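Local atomic coordinates of protein BIM1 (Saccharomyces cerevisiae, PDB entry 4E61), a protein that binds microtubules, including their plus ends, and takes part in mitotic spindle orientation in budding yeast as a member of the EB1 (MAPRE) family. Residues I53-H56 with T57-L61; E93-L96 with Y97-E101; L86-V89 with K90-S94; V34-L37 with E38-E42. One frame throughout, in Å; residues are numbered along the deposited sequence.

Contact 1. Residues I53-H56 with T57-L61; sequences ILVH and TTQDL
Within the EB1-like motif, near the C-terminal end of the long helix 2-63, His56 and Gln59 lie side by side one helical turn apart. Their ring and amide planes are 63° apart, and His56 ND1 gives a weak, bent hydrogen bond to Gln59 OE1 (3.4 Å), which approaches the imidazole at its edge. The other end of the amide, NE2, passes near Val55 CG1 and donates to Glu93 OE2 on helix 84-101, so the amide bridges the two helices. Replacing Gln59 by an alanine removes both amide bonds and would probably leave the Glu93 carboxylate without its hydrogen-bond donor from the long helix. On another side of the helix, Leu54 CD1 meets Thr58 CG2 at 3.9 Å. Leu54, Val55 and Thr58 all pack on Phe88 of the second subunit, which places this face in the dimer interface. Backbone bonds such as Thr58 N to Leu54 O (3.0 Å) run through the turn. Ile53 O is held twice by Thr57: with OG1 turned beside its own backbone N (chi1 -71°), Ile53 O accepts from Thr57 N at 2.9 Å and, from above the carbonyl plane, from Thr57 OG1 at 3.0 Å.

Contact 2. Residues E93-L96 with Y97-E101; sequences ESIL and YATAE
Backbone hydrogen bonds carry most of the contact between Glu93-Leu96 and Tyr97-Glu101. Tyr97 N reaches Glu93 O at 2.9 Å, and Ala98 N donates to Ser94 O at 3.0 Å in a nearly straight bond (169° at the hydrogen). Further on, Ala100 N binds Leu96 O at 3.1 Å, and the same oxygen receives a second, weak and strongly bent bond from Thr99 N. The Thr99 N bond to Ile95 O is less certain, because the placement of that oxygen is doubtful in the model. The i to i+4 bonds among these belong to the later turns of helix 84-101, the short second helix of the EB1 C-terminal domain, which folds back along helix 2-63.

Carbon contacts across the turn are made chiefly with carbonyl oxygens: Ala98 CB sits 3.5 Å from Ser94 O, and Tyr97 CB lies 3.6 Å from Glu93 O. Tyr97 CG is anti to the backbone N (chi1 -174°), and the phenol ring leads away from the preceding turn. Several side chains pack on helix 2-63 of one subunit or the other. Leu96 packs on Ile51 and Val55 of its own chain and also on Ile51 of the second subunit. Ile95 meets that same Ile51 of the second subunit, while Ala98 and Thr99 lie against its Lys47.

Contact 3. Residues L86-V89 with K90-S94; sequences LRFV and KKVES
Lys90 is gripped at both of its nitrogens on helix 84-101, the second helix of the EB1-like motif. Its backbone N donates to Leu86 O at 2.8 Å, while NZ forms a salt bridge with Glu93 OE2 at 3.2 Å, meeting that oxygen on its syn side. A bend at chi2 (-68°) turns the lysine chain along the helix toward this carboxylate. Gln59 of helix 2-63 donates to the same OE2, so the oxygen is shared by two donors. Ser94 OG folds back onto Lys91 O at 2.7 Å. Among the backbone bonds, Val92 N to Phe88 O (3.1 Å) is the straightest across the turn.

Arg87 and Lys91 run alongside each other with Arg87 CG against Lys91 CE, while Arg87 NE and Lys91 NZ, like charges, stay 6.2 Å apart. The buried face of the helix is apolar: Val89 and Val92 touch helix 2-63 of their own chain, and Phe88 packs on Thr58 of the second subunit. With Phe88 CG anti to the backbone N, the ring swings out beside Val92, whose CG2 makes a CH-pi contact over one face, 4.2 Å from the centroid.

Contact 4. Residues V34-L37 with E38-E42; sequences VSTL and EIERE
Val34 CG1 covers one face of the Glu38 carboxylate, 3.7 Å from Glu38 CD, as the two side chains run side by side and point the same way. The flat carboxylate of Glu40 meets Leu37 through one oxygen: Leu37 CD2 crosses toward it at a slant and comes within 3.7 Å of Glu40 OE2. Both contacts lie on the middle of helix 2-63, where it pairs with its copy in the second subunit as a parallel, in-register coiled coil. Val34 packs on Val34 of the second subunit and Leu37 on its Leu37, and Arg41 rests against the latter as well. Between the subunits, Glu40 OE2 is salt-bridged to Arg41 NE of the second subunit, and Arg41 NH1 to Glu40 OE1 of the second subunit. Extended beyond CG, the Glu40 chain carries its carboxylate to Arg41 of the second subunit. An alanine in its place would take away the carboxylate and would probably leave Arg41 of the second subunit without its charge mate at the interface, as well as uncovering one side of Leu37.

Along the backbone, Glu38 N donates to Val34 O at 2.9 Å, and Glu40 N reaches Thr36 O at 3.0 Å in a fairly straight bond. Thr36 O also takes a weak bond from Ile39 N. Beside it the Ile39 side chain folds back over the preceding turn, CG1 3.2 Å from Ser35 O and the terminal CD1 3.9 Å from Ser35 OG.

Along the chain the order is contact 4, contact 1, contact 3, contact 2. Contacts 4 and 1 share helix 2-63, their centres about 29 Å apart; contacts 3 and 2 overlap at Glu93 and Ser94 on helix 84-101, with centres about 11 Å apart. Because the second helix folds back along the first, contact 1 touches both of them, through Val55 against Val92 and Leu96. Contact 4 stands alone, its nearest atoms about 10 Å from contact 2. All four touch the second subunit: the coiled coil joins the chains at contact 4, and farther along, the paired helices of both chains build the helical bundle of the EB1-like domain.

Contact 1. Residues I53-H56 with T57-L61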
ATOM      1  N   ILE A  53     -11.173  12.376 -14.561  1.00 42.12           N
ATOM      2  CA  ILE A  53     -12.512  12.738 -15.044  1.00 42.13           C
ATOM      3  C   ILE A  53     -12.645  14.263 -15.158  1.00 47.76           C
ATOM      4  O   ILE A  53     -13.018  14.762 -16.211  1.00 48.69           O
ATOM      5  CB  ILE A  53     -13.611  12.093 -14.137  1.00 44.36           C
ATOM      6  CG1 ILE A  53     -13.675  10.557 -14.374  1.00 43.94           C
ATOM      7  CG2 ILE A  53     -14.968  12.760 -14.351  1.00 43.56           C
ATOM      8  CD1 ILE A  53     -14.205   9.676 -13.189  1.00 37.54           C
ATOM      9  N   LEU A  54     -12.287  14.990 -14.086  1.00 45.46           N
ATOM     10  CA  LEU A  54     -12.318  16.446 -14.025  1.00 44.80           C
ATOM     11  C   LEU A  54     -11.430  17.088 -15.105  1.00 49.85           C
ATOM     12  O   LEU A  54     -11.873  18.008 -15.784  1.00 48.22           O
ATOM     13  CB  LEU A  54     -11.928  16.920 -12.608  1.00 44.40           C
ATOM     14  CG  LEU A  54     -11.768  18.439 -12.394  1.00 48.01           C
ATOM     15  CD1 LEU A  54     -13.103  19.191 -12.505  1.00 47.90           C
ATOM     16  CD2 LEU A  54     -11.072  18.730 -11.105  1.00 48.95           C
ATOM     17  N   VAL A  55     -10.202  16.578 -15.281  1.00 49.84           N
ATOM     18  CA  VAL A  55      -9.241  17.076 -16.274  1.00 51.29           C
ATOM     19  C   VAL A  55      -9.779  16.904 -17.682  1.00 60.97           C
ATOM     20  O   VAL A  55      -9.762  17.880 -18.438  1.00 61.90           O
ATOM     21  CB  VAL A  55      -7.833  16.457 -16.078  1.00 54.10           C
ATOM     22  CG1 VAL A  55      -6.976  16.533 -17.347  1.00 53.92           C
ATOM     23  CG2 VAL A  55      -7.133  17.126 -14.913  1.00 53.39           C
ATOM     24  N   HIS A  56     -10.291  15.698 -18.017  1.00 60.81           N
ATOM     25  CA  HIS A  56     -10.843  15.445 -19.343  1.00 63.10           C
ATOM     26  C   HIS A  56     -12.137  16.206 -19.656  1.00 64.74           C
ATOM     27  O   HIS A  56     -12.248  16.787 -20.738  1.00 64.04           O
ATOM     28  CB  HIS A  56     -10.883  13.951 -19.676  1.00 65.97           C
ATOM     29  CG  HIS A  56      -9.512  13.361 -19.723  1.00 71.49           C
ATOM     30  ND1 HIS A  56      -8.521  13.892 -20.545  1.00 74.34           N
ATOM     31  CD2 HIS A  56      -8.990  12.338 -19.012  1.00 74.20           C
ATOM     32  CE1 HIS A  56      -7.442  13.172 -20.309  1.00 73.99           C
ATOM     33  NE2 HIS A  56      -7.675  12.221 -19.395  1.00 74.17           N
ATOM     34  N   THR A  57     -13.063  16.268 -18.687  1.00 60.02           N
ATOM     35  CA  THR A  57     -14.310  17.011 -18.781  1.00 59.71           C
ATOM     36  C   THR A  57     -14.042  18.501 -19.067  1.00 65.81           C
ATOM     37  O   THR A  57     -14.635  19.050 -19.996  1.00 66.62           O
ATOM     38  CB  THR A  57     -15.130  16.754 -17.516  1.00 65.35           C
ATOM     39  OG1 THR A  57     -15.606  15.411 -17.569  1.00 69.49           O
ATOM     40  CG2 THR A  57     -16.291  17.716 -17.349  1.00 60.93           C
ATOM     41  N   THR A  58     -13.138  19.150 -18.302  1.00 63.16           N
ATOM     42  CA  THR A  58     -12.860  20.561 -18.562  1.00 63.08           C
ATOM     43  C   THR A  58     -12.058  20.798 -19.814  1.00 67.72           C
ATOM     44  O   THR A  58     -12.151  21.881 -20.369  1.00 67.50           O
ATOM     45  CB  THR A  58     -12.485  21.419 -17.338  1.00 66.74           C
ATOM     46  OG1 THR A  58     -11.096  21.744 -17.322  1.00 60.01           O
ATOM     47  CG2 THR A  58     -13.014  20.886 -16.029  1.00 65.25           C
ATOM     48  N   GLN A  59     -11.310  19.791 -20.286  1.00 65.89           N
ATOM     49  CA  GLN A  59     -10.580  19.875 -21.554  1.00 66.60           C
ATOM     50  C   GLN A  59     -11.573  19.862 -22.722  1.00 73.07           C
ATOM     51  O   GLN A  59     -11.349  20.558 -23.718  1.00 72.15           O
ATOM     52  CB  GLN A  59      -9.608  18.712 -21.702  1.00 67.45           C
ATOM     53  CG  GLN A  59      -8.167  19.174 -21.743  1.00 80.13           C
ATOM     54  CD  GLN A  59      -7.212  18.046 -21.512  1.00 94.49           C
ATOM     55  OE1 GLN A  59      -7.487  16.872 -21.822  1.00 88.01           O
ATOM     56  NE2 GLN A  59      -6.063  18.382 -20.951  1.00 84.88           N
ATOM     57  N   ASP A  60     -12.670  19.082 -22.581  1.00 71.63           N
ATOM     58  CA  ASP A  60     -13.739  19.002 -23.565  1.00 72.77           C
ATOM     59  C   ASP A  60     -14.460  20.356 -23.691  1.00 78.34           C
ATOM     60  O   ASP A  60     -14.725  20.778 -24.809  1.00 78.95           O
ATOM     61  CB  ASP A  60     -14.699  17.843 -23.237  1.00 75.06           C
ATOM     62  CG  ASP A  60     -14.080  16.454 -23.371  1.00 90.35           C
ATOM     63  OD1 ASP A  60     -12.892  16.360 -23.803  1.00 89.36           O
ATOM     64  OD2 ASP A  60     -14.768  15.461 -23.024  1.00100.36           O
ATOM     65  N   LEU A  61     -14.652  21.092 -22.588  1.00 75.23           N
ATOM     66  CA  LEU A  61     -15.272  22.418 -22.628  1.00 75.67           C
ATOM     67  C   LEU A  61     -14.333  23.492 -23.217  1.00 82.40           C
ATOM     68  O   LEU A  61     -14.819  24.451 -23.811  1.00 82.98           O
ATOM     69  CB  LEU A  61     -15.777  22.847 -21.242  1.00 75.66           C
ATOM     70  CG  LEU A  61     -16.587  21.843 -20.422  1.00 80.26           C
ATOM     71  CD1 LEU A  61     -17.023  22.469 -19.109  1.00 80.33           C
ATOM     72  CD2 LEU A  61     -17.799  21.329 -21.190  1.00 83.54           C
TER

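Contact 2. Residues E93-L96 with Y97-E101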
ATOM      1  N   GLU A  93      -2.703  16.957 -16.387  1.00 42.08           N
ATOM      2  CA  GLU A  93      -2.799  15.837 -17.312  1.00 43.18           C
ATOM      3  C   GLU A  93      -1.456  15.145 -17.483  1.00 45.24           C
ATOM      4  O   GLU A  93      -1.410  13.912 -17.464  1.00 44.49           O
ATOM      5  CB  GLU A  93      -3.377  16.274 -18.663  1.00 45.45           C
ATOM      6  CG  GLU A  93      -4.048  15.120 -19.400  1.00 60.93           C
ATOM      7  CD  GLU A  93      -4.092  15.205 -20.919  1.00101.58           C
ATOM      8  OE1 GLU A  93      -3.689  14.220 -21.580  1.00120.64           O
ATOM      9  OE2 GLU A  93      -4.564  16.234 -21.453  1.00 92.68           O
ATOM     10  N   SER A  94      -0.361  15.924 -17.566  1.00 41.23           N
ATOM     11  CA  SER A  94       0.994  15.365 -17.674  1.00 40.23           C
ATOM     12  C   SER A  94       1.372  14.615 -16.388  1.00 39.67           C
ATOM     13  O   SER A  94       1.927  13.516 -16.475  1.00 39.42           O
ATOM     14  CB  SER A  94       2.021  16.432 -18.051  1.00 42.83           C
ATOM     15  OG  SER A  94       2.295  17.303 -16.972  1.00 58.76           O
ATOM     16  N   ILE A  95       1.005  15.158 -15.218  1.00 34.30           N
ATOM     17  CA  ILE A  95       1.229  14.460 -13.954  1.00 34.86           C
ATOM     18  C   ILE A  95       0.458  13.127 -13.929  1.00 39.46           C
ATOM     19  O   ILE A  95       1.040  12.109 -13.570  1.00 39.77           O
ATOM     20  CB  ILE A  95       0.999  15.314 -12.675  1.00 37.13           C
ATOM     21  CG1 ILE A  95       1.956  16.528 -12.653  1.00 37.34           C
ATOM     22  CG2 ILE A  95       1.199  14.437 -11.401  1.00 34.79           C
ATOM     23  CD1 ILE A  95       1.592  17.658 -11.569  1.00 46.62           C
ATOM     24  N   LEU A  96      -0.814  13.131 -14.363  1.00 36.20           N
ATOM     25  CA  LEU A  96      -1.670  11.924 -14.437  1.00 36.65           C
ATOM     26  C   LEU A  96      -1.134  10.864 -15.404  1.00 42.64           C
ATOM     27  O   LEU A  96      -1.203   9.666 -15.100  1.00 43.48           O
ATOM     28  CB  LEU A  96      -3.167  12.242 -14.754  1.00 35.72           C
ATOM     29  CG  LEU A  96      -3.921  13.162 -13.776  1.00 38.25           C
ATOM     30  CD1 LEU A  96      -5.180  13.693 -14.398  1.00 37.61           C
ATOM     31  CD2 LEU A  96      -4.170  12.506 -12.419  1.00 36.55           C
ATOM     32  N   TYR A  97      -0.618  11.296 -16.562  1.00 40.85           N
ATOM     33  CA  TYR A  97      -0.032  10.395 -17.565  1.00 41.61           C
ATOM     34  C   TYR A  97       1.247   9.726 -17.003  1.00 45.65           C
ATOM     35  O   TYR A  97       1.382   8.511 -17.103  1.00 46.74           O
ATOM     36  CB  TYR A  97       0.210  11.109 -18.930  1.00 43.51           C
ATOM     37  CG  TYR A  97       0.663  10.119 -19.977  1.00 47.08           C
ATOM     38  CD1 TYR A  97      -0.255   9.298 -20.631  1.00 49.46           C
ATOM     39  CD2 TYR A  97       2.022   9.885 -20.200  1.00 48.08           C
ATOM     40  CE1 TYR A  97       0.165   8.295 -21.502  1.00 52.19           C
ATOM     41  CE2 TYR A  97       2.452   8.895 -21.079  1.00 49.19           C
ATOM     42  CZ  TYR A  97       1.520   8.105 -21.731  1.00 60.84           C
ATOM     43  OH  TYR A  97       1.953   7.132 -22.599  1.00 67.87           O
ATOM     44  N   ALA A  98       2.137  10.509 -16.347  1.00 40.73           N
ATOM     45  CA  ALA A  98       3.341   9.992 -15.688  1.00 39.64           C
ATOM     46  C   ALA A  98       2.998   8.961 -14.581  1.00 44.45           C
ATOM     47  O   ALA A  98       3.789   8.057 -14.346  1.00 43.80           O
ATOM     48  CB  ALA A  98       4.167  11.135 -15.113  1.00 39.31           C
ATOM     49  N   THR A  99       1.831   9.098 -13.901  1.00 42.13           N
ATOM     50  CA  THR A  99       1.409   8.151 -12.862  1.00 41.56           C
ATOM     51  C   THR A  99       0.934   6.853 -13.486  1.00 48.12           C
ATOM     52  O   THR A  99       1.266   5.782 -12.987  1.00 47.72           O
ATOM     53  CB  THR A  99       0.603   8.779 -11.671  1.00 42.61           C
ATOM     54  OG1 THR A  99      -0.478   7.957 -11.237  1.00 43.67           O
ATOM     55  CG2 THR A  99       0.133  10.156 -11.907  1.00 33.53           C
ATOM     56  N   ALA A 100       0.235   6.952 -14.635  1.00 48.80           N
ATOM     57  CA  ALA A 100      -0.231   5.815 -15.445  1.00 50.03           C
ATOM     58  C   ALA A 100       0.974   5.037 -15.986  1.00 60.03           C
ATOM     59  O   ALA A 100       0.992   3.811 -15.914  1.00 60.23           O
ATOM     60  CB  ALA A 100      -1.082   6.313 -16.606  1.00 50.36           C
ATOM     61  N   GLU A 101       1.999   5.760 -16.483  1.00 61.94           N
ATOM     62  CA  GLU A 101       3.240   5.202 -17.039  1.00 63.71           C
ATOM     63  C   GLU A 101       4.062   4.321 -16.048  1.00 70.39           C
ATOM     64  O   GLU A 101       4.693   3.342 -16.475  1.00 70.41           O
ATOM     65  CB  GLU A 101       4.085   6.308 -17.700  1.00 65.09           C
ATOM     66  CG  GLU A 101       4.944   5.784 -18.835  1.00 80.09           C
ATOM     67  CD  GLU A 101       4.948   6.637 -20.084  1.00104.08           C
ATOM     68  OE1 GLU A 101       5.481   7.770 -20.032  1.00117.55           O
ATOM     69  OE2 GLU A 101       4.443   6.158 -21.126  1.00 85.52           O
TER

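Contact 3. Residues L86-V89 with K90-S94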
ATOM      1  N   LEU A  86      -5.992  26.366 -19.285  1.00 58.31           N
ATOM      2  CA  LEU A  86      -5.568  25.268 -20.163  1.00 57.20           C
ATOM      3  C   LEU A  86      -4.143  24.804 -19.832  1.00 57.50           C
ATOM      4  O   LEU A  86      -3.860  23.608 -19.862  1.00 55.95           O
ATOM      5  CB  LEU A  86      -5.706  25.664 -21.643  1.00 57.06           C
ATOM      6  CG  LEU A  86      -5.432  24.561 -22.673  1.00 61.56           C
ATOM      7  CD1 LEU A  86      -6.530  23.467 -22.660  1.00 61.63           C
ATOM      8  CD2 LEU A  86      -5.270  25.153 -24.052  1.00 64.10           C
ATOM      9  N   ARG A  87      -3.283  25.753 -19.470  1.00 53.21           N
ATOM     10  CA  ARG A  87      -1.894  25.533 -19.067  1.00 53.79           C
ATOM     11  C   ARG A  87      -1.875  24.671 -17.802  1.00 53.57           C
ATOM     12  O   ARG A  87      -1.124  23.697 -17.723  1.00 52.90           O
ATOM     13  CB  ARG A  87      -1.232  26.893 -18.776  1.00 58.64           C
ATOM     14  CG  ARG A  87       0.240  27.000 -19.133  1.00 76.29           C
ATOM     15  CD  ARG A  87       0.712  28.438 -18.981  1.00 87.91           C
ATOM     16  NE  ARG A  87       0.056  29.334 -19.934  1.00104.07           N
ATOM     17  CZ  ARG A  87      -0.267  30.599 -19.676  1.00120.75           C
ATOM     18  NH1 ARG A  87       0.019  31.139 -18.497  1.00106.25           N
ATOM     19  NH2 ARG A  87      -0.877  31.335 -20.598  1.00107.95           N
ATOM     20  N   PHE A  88      -2.728  25.020 -16.835  1.00 47.35           N
ATOM     21  CA  PHE A  88      -2.853  24.303 -15.577  1.00 45.47           C
ATOM     22  C   PHE A  88      -3.443  22.931 -15.823  1.00 47.98           C
ATOM     23  O   PHE A  88      -2.887  21.955 -15.327  1.00 48.78           O
ATOM     24  CB  PHE A  88      -3.689  25.103 -14.565  1.00 46.37           C
ATOM     25  CG  PHE A  88      -3.786  24.456 -13.208  1.00 47.39           C
ATOM     26  CD1 PHE A  88      -2.781  24.625 -12.270  1.00 49.96           C
ATOM     27  CD2 PHE A  88      -4.863  23.640 -12.881  1.00 49.53           C
ATOM     28  CE1 PHE A  88      -2.878  24.026 -11.010  1.00 50.71           C
ATOM     29  CE2 PHE A  88      -4.941  23.020 -11.628  1.00 51.60           C
ATOM     30  CZ  PHE A  88      -3.955  23.226 -10.701  1.00 49.42           C
ATOM     31  N   VAL A  89      -4.533  22.849 -16.615  1.00 42.88           N
ATOM     32  CA  VAL A  89      -5.202  21.592 -16.962  1.00 42.23           C
ATOM     33  C   VAL A  89      -4.210  20.636 -17.621  1.00 46.09           C
ATOM     34  O   VAL A  89      -4.193  19.459 -17.260  1.00 47.07           O
ATOM     35  CB  VAL A  89      -6.516  21.794 -17.778  1.00 45.18           C
ATOM     36  CG1 VAL A  89      -7.060  20.470 -18.299  1.00 44.92           C
ATOM     37  CG2 VAL A  89      -7.583  22.482 -16.945  1.00 44.90           C
ATOM     38  N   LYS A  90      -3.341  21.152 -18.513  1.00 42.76           N
ATOM     39  CA  LYS A  90      -2.322  20.357 -19.205  1.00 43.71           C
ATOM     40  C   LYS A  90      -1.196  19.883 -18.283  1.00 47.31           C
ATOM     41  O   LYS A  90      -0.691  18.775 -18.470  1.00 48.23           O
ATOM     42  CB  LYS A  90      -1.780  21.059 -20.470  1.00 47.97           C
ATOM     43  CG  LYS A  90      -2.748  21.020 -21.672  1.00 66.21           C
ATOM     44  CD  LYS A  90      -2.939  19.601 -22.242  1.00 83.27           C
ATOM     45  CE  LYS A  90      -3.925  19.558 -23.383  1.00 98.72           C
ATOM     46  NZ  LYS A  90      -4.084  18.178 -23.909  1.00106.93           N
ATOM     47  N   LYS A  91      -0.845  20.692 -17.267  1.00 42.29           N
ATOM     48  CA  LYS A  91       0.154  20.356 -16.257  1.00 41.51           C
ATOM     49  C   LYS A  91      -0.339  19.159 -15.447  1.00 44.28           C
ATOM     50  O   LYS A  91       0.421  18.218 -15.252  1.00 44.86           O
ATOM     51  CB  LYS A  91       0.433  21.562 -15.338  1.00 43.90           C
ATOM     52  CG  LYS A  91       1.471  22.525 -15.890  1.00 68.41           C
ATOM     53  CD  LYS A  91       1.698  23.733 -14.968  1.00 80.69           C
ATOM     54  CE  LYS A  91       1.266  25.014 -15.639  1.00 92.26           C
ATOM     55  NZ  LYS A  91       1.391  26.189 -14.743  1.00103.65           N
ATOM     56  N   VAL A  92      -1.628  19.172 -15.034  1.00 38.96           N
ATOM     57  CA  VAL A  92      -2.279  18.101 -14.263  1.00 38.30           C
ATOM     58  C   VAL A  92      -2.338  16.825 -15.096  1.00 42.78           C
ATOM     59  O   VAL A  92      -2.057  15.747 -14.577  1.00 40.72           O
ATOM     60  CB  VAL A  92      -3.691  18.489 -13.712  1.00 40.57           C
ATOM     61  CG1 VAL A  92      -4.238  17.396 -12.823  1.00 39.65           C
ATOM     62  CG2 VAL A  92      -3.657  19.794 -12.928  1.00 39.81           C
ATOM     63  N   GLU A  93      -2.703  16.957 -16.387  1.00 42.08           N
ATOM     64  CA  GLU A  93      -2.799  15.837 -17.312  1.00 43.18           C
ATOM     65  C   GLU A  93      -1.456  15.145 -17.483  1.00 45.24           C
ATOM     66  O   GLU A  93      -1.410  13.912 -17.464  1.00 44.49           O
ATOM     67  CB  GLU A  93      -3.377  16.274 -18.663  1.00 45.45           C
ATOM     68  CG  GLU A  93      -4.048  15.120 -19.400  1.00 60.93           C
ATOM     69  CD  GLU A  93      -4.092  15.205 -20.919  1.00101.58           C
ATOM     70  OE1 GLU A  93      -3.689  14.220 -21.580  1.00120.64           O
ATOM     71  OE2 GLU A  93      -4.564  16.234 -21.453  1.00 92.68           O
ATOM     72  N   SER A  94      -0.361  15.924 -17.566  1.00 41.23           N
ATOM     73  CA  SER A  94       0.994  15.365 -17.674  1.00 40.23           C
ATOM     74  C   SER A  94       1.372  14.615 -16.388  1.00 39.67           C
ATOM     75  O   SER A  94       1.927  13.516 -16.475  1.00 39.42           O
ATOM     76  CB  SER A  94       2.021  16.432 -18.051  1.00 42.83           C
ATOM     77  OG  SER A  94       2.295  17.303 -16.972  1.00 58.76           O
TER

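Contact 4. Residues V34-L37 with E38-E42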
ATOM      1  N   VAL A  34      -0.708  -5.527   5.029  1.00 59.33           N
ATOM      2  CA  VAL A  34      -1.061  -5.628   3.604  1.00 57.88           C
ATOM      3  C   VAL A  34      -2.455  -4.988   3.402  1.00 61.45           C
ATOM      4  O   VAL A  34      -2.639  -4.195   2.472  1.00 61.90           O
ATOM      5  CB  VAL A  34      -0.971  -7.090   3.057  1.00 59.55           C
ATOM      6  CG1 VAL A  34      -1.682  -7.232   1.710  1.00 58.49           C
ATOM      7  CG2 VAL A  34       0.480  -7.548   2.945  1.00 58.81           C
ATOM      8  N   SER A  35      -3.403  -5.308   4.307  1.00 56.16           N
ATOM      9  CA  SER A  35      -4.775  -4.788   4.318  1.00 54.84           C
ATOM     10  C   SER A  35      -4.818  -3.243   4.404  1.00 56.39           C
ATOM     11  O   SER A  35      -5.568  -2.643   3.641  1.00 55.90           O
ATOM     12  CB  SER A  35      -5.574  -5.401   5.461  1.00 56.94           C
ATOM     13  OG  SER A  35      -6.936  -5.028   5.367  1.00 67.80           O
ATOM     14  N   THR A  36      -4.003  -2.612   5.293  1.00 50.52           N
ATOM     15  CA  THR A  36      -3.925  -1.155   5.434  1.00 49.87           C
ATOM     16  C   THR A  36      -3.405  -0.523   4.118  1.00 52.97           C
ATOM     17  O   THR A  36      -4.006   0.441   3.632  1.00 52.04           O
ATOM     18  CB  THR A  36      -3.117  -0.725   6.687  1.00 59.60           C
ATOM     19  OG1 THR A  36      -3.837  -1.027   7.873  1.00 65.92           O
ATOM     20  CG2 THR A  36      -2.764   0.737   6.686  1.00 57.33           C
ATOM     21  N   LEU A  37      -2.321  -1.085   3.549  1.00 48.41           N
ATOM     22  CA  LEU A  37      -1.715  -0.629   2.311  1.00 48.26           C
ATOM     23  C   LEU A  37      -2.681  -0.743   1.125  1.00 52.13           C
ATOM     24  O   LEU A  37      -2.697   0.141   0.259  1.00 51.58           O
ATOM     25  CB  LEU A  37      -0.398  -1.368   2.033  1.00 48.71           C
ATOM     26  CG  LEU A  37       0.803  -1.011   2.924  1.00 54.10           C
ATOM     27  CD1 LEU A  37       1.872  -2.105   2.858  1.00 54.78           C
ATOM     28  CD2 LEU A  37       1.415   0.335   2.533  1.00 57.32           C
ATOM     29  N   GLU A  38      -3.523  -1.786   1.116  1.00 48.78           N
ATOM     30  CA  GLU A  38      -4.526  -1.986   0.062  1.00 49.22           C
ATOM     31  C   GLU A  38      -5.729  -1.048   0.205  1.00 51.08           C
ATOM     32  O   GLU A  38      -6.330  -0.667  -0.803  1.00 50.17           O
ATOM     33  CB  GLU A  38      -4.970  -3.454  -0.019  1.00 50.81           C
ATOM     34  CG  GLU A  38      -3.915  -4.340  -0.664  1.00 64.07           C
ATOM     35  CD  GLU A  38      -4.165  -5.837  -0.637  1.00 90.74           C
ATOM     36  OE1 GLU A  38      -5.061  -6.289   0.115  1.00 77.76           O
ATOM     37  OE2 GLU A  38      -3.444  -6.562  -1.359  1.00 91.19           O
ATOM     38  N   ILE A  39      -6.072  -0.671   1.456  1.00 46.24           N
ATOM     39  CA  ILE A  39      -7.158   0.270   1.758  1.00 43.93           C
ATOM     40  C   ILE A  39      -6.727   1.668   1.331  1.00 42.42           C
ATOM     41  O   ILE A  39      -7.534   2.341   0.709  1.00 42.02           O
ATOM     42  CB  ILE A  39      -7.654   0.200   3.230  1.00 46.61           C
ATOM     43  CG1 ILE A  39      -8.412  -1.125   3.500  1.00 46.13           C
ATOM     44  CG2 ILE A  39      -8.538   1.400   3.578  1.00 46.51           C
ATOM     45  CD1 ILE A  39      -8.485  -1.504   5.018  1.00 43.20           C
ATOM     46  N   GLU A  40      -5.446   2.068   1.608  1.00 35.54           N
ATOM     47  CA  GLU A  40      -4.851   3.352   1.227  1.00 34.73           C
ATOM     48  C   GLU A  40      -4.913   3.515  -0.272  1.00 41.45           C
ATOM     49  O   GLU A  40      -5.372   4.547  -0.776  1.00 41.77           O
ATOM     50  CB  GLU A  40      -3.383   3.423   1.636  1.00 35.51           C
ATOM     51  CG  GLU A  40      -3.125   3.700   3.101  1.00 47.60           C
ATOM     52  CD  GLU A  40      -1.668   3.812   3.508  1.00 68.02           C
ATOM     53  OE1 GLU A  40      -1.402   4.397   4.583  1.00 68.92           O
ATOM     54  OE2 GLU A  40      -0.790   3.338   2.749  1.00 62.26           O
ATOM     55  N   ARG A  41      -4.467   2.479  -0.961  1.00 39.74           N
ATOM     56  CA  ARG A  41      -4.397   2.330  -2.393  1.00 41.25           C
ATOM     57  C   ARG A  41      -5.734   2.581  -3.080  1.00 46.99           C
ATOM     58  O   ARG A  41      -5.792   3.395  -4.006  1.00 47.16           O
ATOM     59  CB  ARG A  41      -3.891   0.933  -2.691  1.00 44.81           C
ATOM     60  CG  ARG A  41      -2.921   0.879  -3.847  1.00 57.83           C
ATOM     61  CD  ARG A  41      -3.547   0.209  -5.041  1.00 64.61           C
ATOM     62  NE  ARG A  41      -4.005  -1.157  -4.768  1.00 74.55           N
ATOM     63  CZ  ARG A  41      -3.224  -2.231  -4.792  1.00 75.18           C
ATOM     64  NH1 ARG A  41      -1.925  -2.112  -5.038  1.00 54.60           N
ATOM     65  NH2 ARG A  41      -3.735  -3.432  -4.558  1.00 53.23           N
ATOM     66  N   GLU A  42      -6.808   1.929  -2.601  1.00 43.15           N
ATOM     67  CA  GLU A  42      -8.145   2.120  -3.161  1.00 43.56           C
ATOM     68  C   GLU A  42      -8.591   3.585  -3.017  1.00 48.59           C
ATOM     69  O   GLU A  42      -9.168   4.138  -3.944  1.00 50.08           O
ATOM     70  CB  GLU A  42      -9.164   1.165  -2.502  1.00 44.77           C
TER